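Local coordinates for protein methyltransferase (Thermus thermophilus, PDB 1WS6) that probably transfers a methyl group from S-adenosylmethionine to a substrate not yet identified, at residues R110-F115 / L136-G141; A126-L131 / Y143-P148. All coordinates share one frame; numbering follows the deposited sequence.

Contact 1 of 2, residues R110-F115 / L136-G141; sequences RFTVAF and LVEAGG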
loop_
_atom_site.group_PDB
_atom_site.type_symbol
_atom_site.label_atom_id
_atom_site.label_comp_id
_atom_site.label_asym_id
_atom_site.label_seq_id
_atom_site.Cartn_x
_atom_site.Cartn_y
_atom_site.Cartn_z
ATOM N N ARG A 110 3.220 -14.567 -2.653
ATOM C CA ARG A 110 3.885 -14.091 -1.453
ATOM C C ARG A 110 4.578 -12.752 -1.647
ATOM O O ARG A 110 5.058 -12.427 -2.737
ATOM C CB ARG A 110 4.845 -15.151 -0.915
ATOM C CG ARG A 110 4.231 -15.874 0.266
ATOM C CD ARG A 110 4.450 -17.356 0.198
ATOM N NE ARG A 110 3.573 -18.084 1.119
ATOM C CZ ARG A 110 2.246 -18.126 1.022
ATOM N NH1 ARG A 110 1.622 -17.477 0.046
ATOM N NH2 ARG A 110 1.543 -18.843 1.889
ATOM N N PHE A 111 4.608 -11.971 -0.573
ATOM C CA PHE A 111 5.190 -10.641 -0.604
ATOM C C PHE A 111 6.044 -10.370 0.613
ATOM O O PHE A 111 5.892 -11.009 1.658
ATOM C CB PHE A 111 4.081 -9.593 -0.637
ATOM C CG PHE A 111 3.073 -9.811 -1.723
ATOM C CD1 PHE A 111 3.155 -9.105 -2.912
ATOM C CD2 PHE A 111 2.046 -10.732 -1.558
ATOM C CE1 PHE A 111 2.230 -9.312 -3.922
ATOM C CE2 PHE A 111 1.117 -10.946 -2.564
ATOM C CZ PHE A 111 1.208 -10.235 -3.747
ATOM N N THR A 112 6.931 -9.394 0.477
ATOM C CA THR A 112 7.800 -9.000 1.572
ATOM C C THR A 112 7.096 -7.940 2.430
ATOM O O THR A 112 7.277 -7.878 3.646
ATOM C CB THR A 112 9.109 -8.452 1.015
ATOM O OG1 THR A 112 9.754 -9.493 0.270
ATOM C CG2 THR A 112 10.023 -7.972 2.129
ATOM N N VAL A 113 6.279 -7.118 1.783
ATOM C CA VAL A 113 5.545 -6.070 2.472
ATOM C C VAL A 113 4.123 -5.959 1.948
ATOM O O VAL A 113 3.879 -6.068 0.744
ATOM C CB VAL A 113 6.209 -4.694 2.286
ATOM C CG1 VAL A 113 5.357 -3.622 2.945
ATOM C CG2 VAL A 113 7.606 -4.710 2.865
ATOM N N ALA A 114 3.183 -5.759 2.859
ATOM C CA ALA A 114 1.789 -5.604 2.477
ATOM C C ALA A 114 1.274 -4.367 3.203
ATOM O O ALA A 114 1.084 -4.390 4.416
ATOM C CB ALA A 114 0.982 -6.836 2.874
ATOM N N PHE A 115 1.084 -3.287 2.448
ATOM C CA PHE A 115 0.602 -2.016 2.979
ATOM C C PHE A 115 -0.876 -1.839 2.695
ATOM O O PHE A 115 -1.327 -2.005 1.560
ATOM C CB PHE A 115 1.379 -0.849 2.358
ATOM C CG PHE A 115 0.790 0.510 2.662
ATOM C CD1 PHE A 115 -0.280 1.008 1.919
ATOM C CD2 PHE A 115 1.290 1.282 3.699
ATOM C CE1 PHE A 115 -0.841 2.258 2.208
ATOM C CE2 PHE A 115 0.737 2.532 3.997
ATOM C CZ PHE A 115 -0.330 3.020 3.251
ATOM N N LEU A 136 -0.134 -13.856 3.568
ATOM C CA LEU A 136 0.558 -13.585 2.308
ATOM C C LEU A 136 1.988 -13.034 2.405
ATOM O O LEU A 136 2.732 -13.082 1.429
ATOM C CB LEU A 136 -0.281 -12.646 1.446
ATOM C CG LEU A 136 -1.665 -13.147 1.014
ATOM C CD1 LEU A 136 -2.358 -12.059 0.207
ATOM C CD2 LEU A 136 -1.525 -14.437 0.185
ATOM N N VAL A 137 2.376 -12.516 3.568
ATOM C CA VAL A 137 3.726 -11.982 3.749
ATOM C C VAL A 137 4.693 -13.051 4.258
ATOM O O VAL A 137 4.441 -13.719 5.254
ATOM C CB VAL A 137 3.746 -10.798 4.742
ATOM C CG1 VAL A 137 5.184 -10.354 4.993
ATOM C CG2 VAL A 137 2.933 -9.632 4.184
ATOM N N GLU A 138 5.806 -13.196 3.553
ATOM C CA GLU A 138 6.842 -14.165 3.877
ATOM C C GLU A 138 7.489 -13.863 5.222
ATOM O O GLU A 138 7.420 -12.733 5.716
ATOM C CB GLU A 138 7.921 -14.117 2.801
ATOM C CG GLU A 138 8.783 -12.880 2.908
ATOM C CD GLU A 138 9.659 -12.653 1.694
ATOM O OE1 GLU A 138 10.503 -11.730 1.750
ATOM O OE2 GLU A 138 9.500 -13.382 0.688
ATOM N N ALA A 139 8.120 -14.873 5.811
ATOM C CA ALA A 139 8.806 -14.689 7.084
ATOM C C ALA A 139 9.796 -13.546 6.904
ATOM O O ALA A 139 10.469 -13.452 5.875
ATOM C CB ALA A 139 9.546 -15.954 7.473
ATOM N N GLY A 140 9.880 -12.674 7.900
ATOM C CA GLY A 140 10.792 -11.552 7.804
ATOM C C GLY A 140 10.156 -10.302 7.215
ATOM O O GLY A 140 10.724 -9.221 7.303
ATOM N N GLY A 141 8.972 -10.449 6.631
ATOM C CA GLY A 141 8.294 -9.310 6.035
ATOM C C GLY A 141 7.463 -8.478 6.991
ATOM O O GLY A 141 7.501 -8.678 8.206
#

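Contact 2 of 2, residues A126-L131 / Y143-P148; sequences ALFGEL and YVLQHP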
loop_
_atom_site.group_PDB
_atom_site.type_symbol
_atom_site.label_atom_id
_atom_site.label_comp_id
_atom_site.label_asym_id
_atom_site.label_seq_id
_atom_site.Cartn_x
_atom_site.Cartn_y
_atom_site.Cartn_z
ATOM N N ALA A 126 -11.435 -5.256 11.101
ATOM C CA ALA A 126 -11.890 -6.506 10.533
ATOM C C ALA A 126 -11.065 -6.653 9.250
ATOM O O ALA A 126 -10.595 -7.744 8.926
ATOM C CB ALA A 126 -13.376 -6.433 10.208
ATOM N N LEU A 127 -10.878 -5.545 8.534
ATOM C CA LEU A 127 -10.097 -5.572 7.297
ATOM C C LEU A 127 -8.649 -5.969 7.562
ATOM O O LEU A 127 -8.112 -6.840 6.878
ATOM C CB LEU A 127 -10.153 -4.218 6.567
ATOM C CG LEU A 127 -11.479 -3.925 5.850
ATOM C CD1 LEU A 127 -11.387 -2.607 5.137
ATOM C CD2 LEU A 127 -11.791 -5.033 4.851
ATOM N N PHE A 128 -8.027 -5.353 8.562
ATOM C CA PHE A 128 -6.641 -5.678 8.901
ATOM C C PHE A 128 -6.576 -7.137 9.323
ATOM O O PHE A 128 -5.642 -7.853 8.967
ATOM C CB PHE A 128 -6.137 -4.794 10.048
ATOM C CG PHE A 128 -6.030 -3.335 9.695
ATOM C CD1 PHE A 128 -6.177 -2.359 10.676
ATOM C CD2 PHE A 128 -5.764 -2.935 8.397
ATOM C CE1 PHE A 128 -6.059 -1.011 10.364
ATOM C CE2 PHE A 128 -5.643 -1.589 8.078
ATOM C CZ PHE A 128 -5.791 -0.628 9.060
ATOM N N GLY A 129 -7.583 -7.568 10.081
ATOM C CA GLY A 129 -7.642 -8.942 10.543
ATOM C C GLY A 129 -7.614 -9.913 9.382
ATOM O O GLY A 129 -6.923 -10.927 9.425
ATOM N N GLU A 130 -8.364 -9.597 8.333
ATOM C CA GLU A 130 -8.417 -10.441 7.143
ATOM C C GLU A 130 -7.064 -10.488 6.436
ATOM O O GLU A 130 -6.620 -11.550 5.996
ATOM C CB GLU A 130 -9.486 -9.917 6.179
ATOM C CG GLU A 130 -10.907 -10.107 6.688
ATOM C CD GLU A 130 -11.367 -11.564 6.638
ATOM O OE1 GLU A 130 -12.415 -11.871 7.250
ATOM O OE2 GLU A 130 -10.696 -12.401 5.983
ATOM N N LEU A 131 -6.409 -9.337 6.323
ATOM C CA LEU A 131 -5.107 -9.275 5.668
ATOM C C LEU A 131 -4.124 -10.129 6.465
ATOM O O LEU A 131 -3.427 -10.978 5.911
ATOM C CB LEU A 131 -4.600 -7.835 5.633
ATOM C CG LEU A 131 -3.620 -7.411 4.534
ATOM C CD1 LEU A 131 -2.825 -6.220 5.042
ATOM C CD2 LEU A 131 -2.684 -8.543 4.153
ATOM N N TYR A 143 3.531 -6.207 7.631
ATOM C CA TYR A 143 2.145 -5.862 7.345
ATOM C C TYR A 143 2.100 -4.445 7.899
ATOM O O TYR A 143 2.403 -4.224 9.074
ATOM C CB TYR A 143 1.130 -6.714 8.122
ATOM C CG TYR A 143 0.899 -8.106 7.580
ATOM C CD1 TYR A 143 1.562 -9.202 8.122
ATOM C CD2 TYR A 143 0.021 -8.326 6.523
ATOM C CE1 TYR A 143 1.360 -10.473 7.630
ATOM C CE2 TYR A 143 -0.189 -9.601 6.018
ATOM C CZ TYR A 143 0.486 -10.668 6.577
ATOM O OH TYR A 143 0.311 -11.932 6.074
ATOM N N VAL A 144 1.766 -3.482 7.057
ATOM C CA VAL A 144 1.690 -2.105 7.503
ATOM C C VAL A 144 0.257 -1.641 7.347
ATOM O O VAL A 144 -0.312 -1.708 6.259
ATOM C CB VAL A 144 2.601 -1.194 6.674
ATOM C CG1 VAL A 144 2.465 0.242 7.165
ATOM C CG2 VAL A 144 4.047 -1.677 6.775
ATOM N N LEU A 145 -0.318 -1.155 8.436
ATOM C CA LEU A 145 -1.699 -0.712 8.417
ATOM C C LEU A 145 -1.801 0.788 8.716
ATOM O O LEU A 145 -1.264 1.253 9.719
ATOM C CB LEU A 145 -2.474 -1.534 9.457
ATOM C CG LEU A 145 -1.999 -3.008 9.534
ATOM C CD1 LEU A 145 -2.604 -3.731 10.737
ATOM C CD2 LEU A 145 -2.371 -3.732 8.249
ATOM N N GLN A 146 -2.451 1.551 7.836
ATOM C CA GLN A 146 -2.619 2.986 8.075
ATOM C C GLN A 146 -4.042 3.190 8.560
ATOM O O GLN A 146 -4.965 2.572 8.048
ATOM C CB GLN A 146 -2.392 3.816 6.808
ATOM C CG GLN A 146 -2.629 5.309 7.039
ATOM C CD GLN A 146 -2.525 6.153 5.772
ATOM O OE1 GLN A 146 -3.388 6.995 5.501
ATOM N NE2 GLN A 146 -1.459 5.943 5.000
ATOM N N HIS A 147 -4.225 4.068 9.538
ATOM C CA HIS A 147 -5.545 4.300 10.104
ATOM C C HIS A 147 -5.553 5.552 10.976
ATOM O O HIS A 147 -4.512 6.150 11.235
ATOM C CB HIS A 147 -5.906 3.103 10.970
ATOM C CG HIS A 147 -4.866 2.791 12.006
ATOM N ND1 HIS A 147 -4.677 3.569 13.128
ATOM C CD2 HIS A 147 -3.928 1.816 12.064
ATOM C CE1 HIS A 147 -3.669 3.086 13.832
ATOM N NE2 HIS A 147 -3.196 2.023 13.207
ATOM N N PRO A 148 -6.738 5.975 11.433
ATOM C CA PRO A 148 -6.743 7.173 12.282
ATOM C C PRO A 148 -6.042 6.850 13.598
ATOM O O PRO A 148 -6.236 5.771 14.162
ATOM C CB PRO A 148 -8.234 7.486 12.444
ATOM C CG PRO A 148 -8.931 6.186 12.115
ATOM C CD PRO A 148 -8.100 5.601 11.018
#

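Contact 1 of 2, residues R110-F115 / L136-G141
Phe111 forms a parallel beta bridge with Val137, and its N and O bond to the residues on either side of that valine, Leu136 and Glu138. Phe111 N donates to Leu136 O at 3.0 Å, and Glu138 N returns a bond to Phe111 O at 2.9 Å. Leu136 O serves further as a neighbour to the side chains: it lies near the plane of the Phe111 ring, at the edge, 3.9 Å from Phe111 CD2. Phe111 CG stands anti to its own carbonyl carbon (chi1 -52°), which puts CD2 4.3 Å from Leu136 CB. Beyond this pair, Leu136 reaches Leu101, Ala104 and Lys105 of helix 97-106, while the Phe111 ring receives Arg44 in a cation-pi contact.

Past the bridge the contact turns polar. Thr112 OG1 donates to Glu138 OE1 at 2.8 Å, approaching from well above the carboxylate plane, about 63° out of it. Glu138 CG sits between its backbone N and carbonyl carbon (chi1 74°), and the rest of the chain runs extended across the threonine. An alanine in place of Glu138 would probably leave the buried Thr112 hydroxyl without this acceptor and open a gap beside Phe111 O, where the glutamate CG now lies. Val137, on the same face of the sheet as Phe111, packs its CG2 3.7 Å from Ala114 CB.

Glu138 to Gly141 form a type II turn, closed by Gly141 N bonding to Glu138 O; Gly140 and Gly141 together face Val171 as a G1 beta bulge. Strand 137-138 pairs with Phe111, and strand 141-148 then completes the beta-alpha-beta crossover, as in Rossmann-like methyltransferases.

Contact 2 of 2, residues A126-L131 / Y143-P148
Helix 126-131 and strand 143-148 run nearly antiparallel, at 170°, with their axes 10.1 Å apart at closest approach. The backbones come nearest at Phe128 and Leu145, whose CA atoms are 7.0 Å apart. No hydrogen bond links the two segments, and side chains fill the space between them.

Phe128 has the largest single share of the buried surface. Leu145 CB sits over one face of its ring, 3.5 Å from the ring centroid and 14° off the normal, a CH-pi contact. The two side chains overlap lengthwise, pointing opposite ways: Leu145 CD1 lies against Phe128 CG and CB, and Leu145 CD2 comes 3.5 Å from Phe128 CD2. At the edge of the same ring, near its plane, Gln146 O approaches Phe128 CZ.

This is helix-on-sheet packing within a Rossmann-like fold. Helix 126-134, which connects strand 111-116 to strand 141-148, lies back along strand 141-148; Met116, at the end of the preceding strand, touches both Phe128 and Leu131.

One turn further along the helix, Leu131 meets Tyr143. Its CG stands opposite the backbone N (chi1 -154°), which turns the branched end to the strand, where CD2 touches the edge of the tyrosine ring at CE2, 3.3 Å away, and CD1 reaches Leu145 CD2. Toward the other end of the strand, His147 crosses Phe128 at about a right angle, its CD2 3.9 Å from Phe128 CE1. Both imidazole nitrogens are engaged: ND1 donates to Pro148 O at 2.9 Å, nearly straight and in the ring plane but meeting the carbonyl from above its plane, and NE2 bonds to Thr167 of strand 164-170.

How the contacts relate
Both contacts are largely buried and serve the same crossover, yet they bind it differently. Contact 1 holds strand to strand, through backbone hydrogen bonds and a threonine-glutamate hydrogen bond, with Arg110 exposed and Glu138 partly so. Contact 2 holds helix to sheet: every touching residue is buried, and apolar side chains do nearly all the work. The segments interleave along the chain, so helix 126-134 separates the two strand segments of contact 1. The two contacts meet where strands 111-116 and 141-148 are neighbours, with Ala114 O probably bonded to Val144 N. Tyr143 OH, probably bonded to Val137 N, ties them a second time.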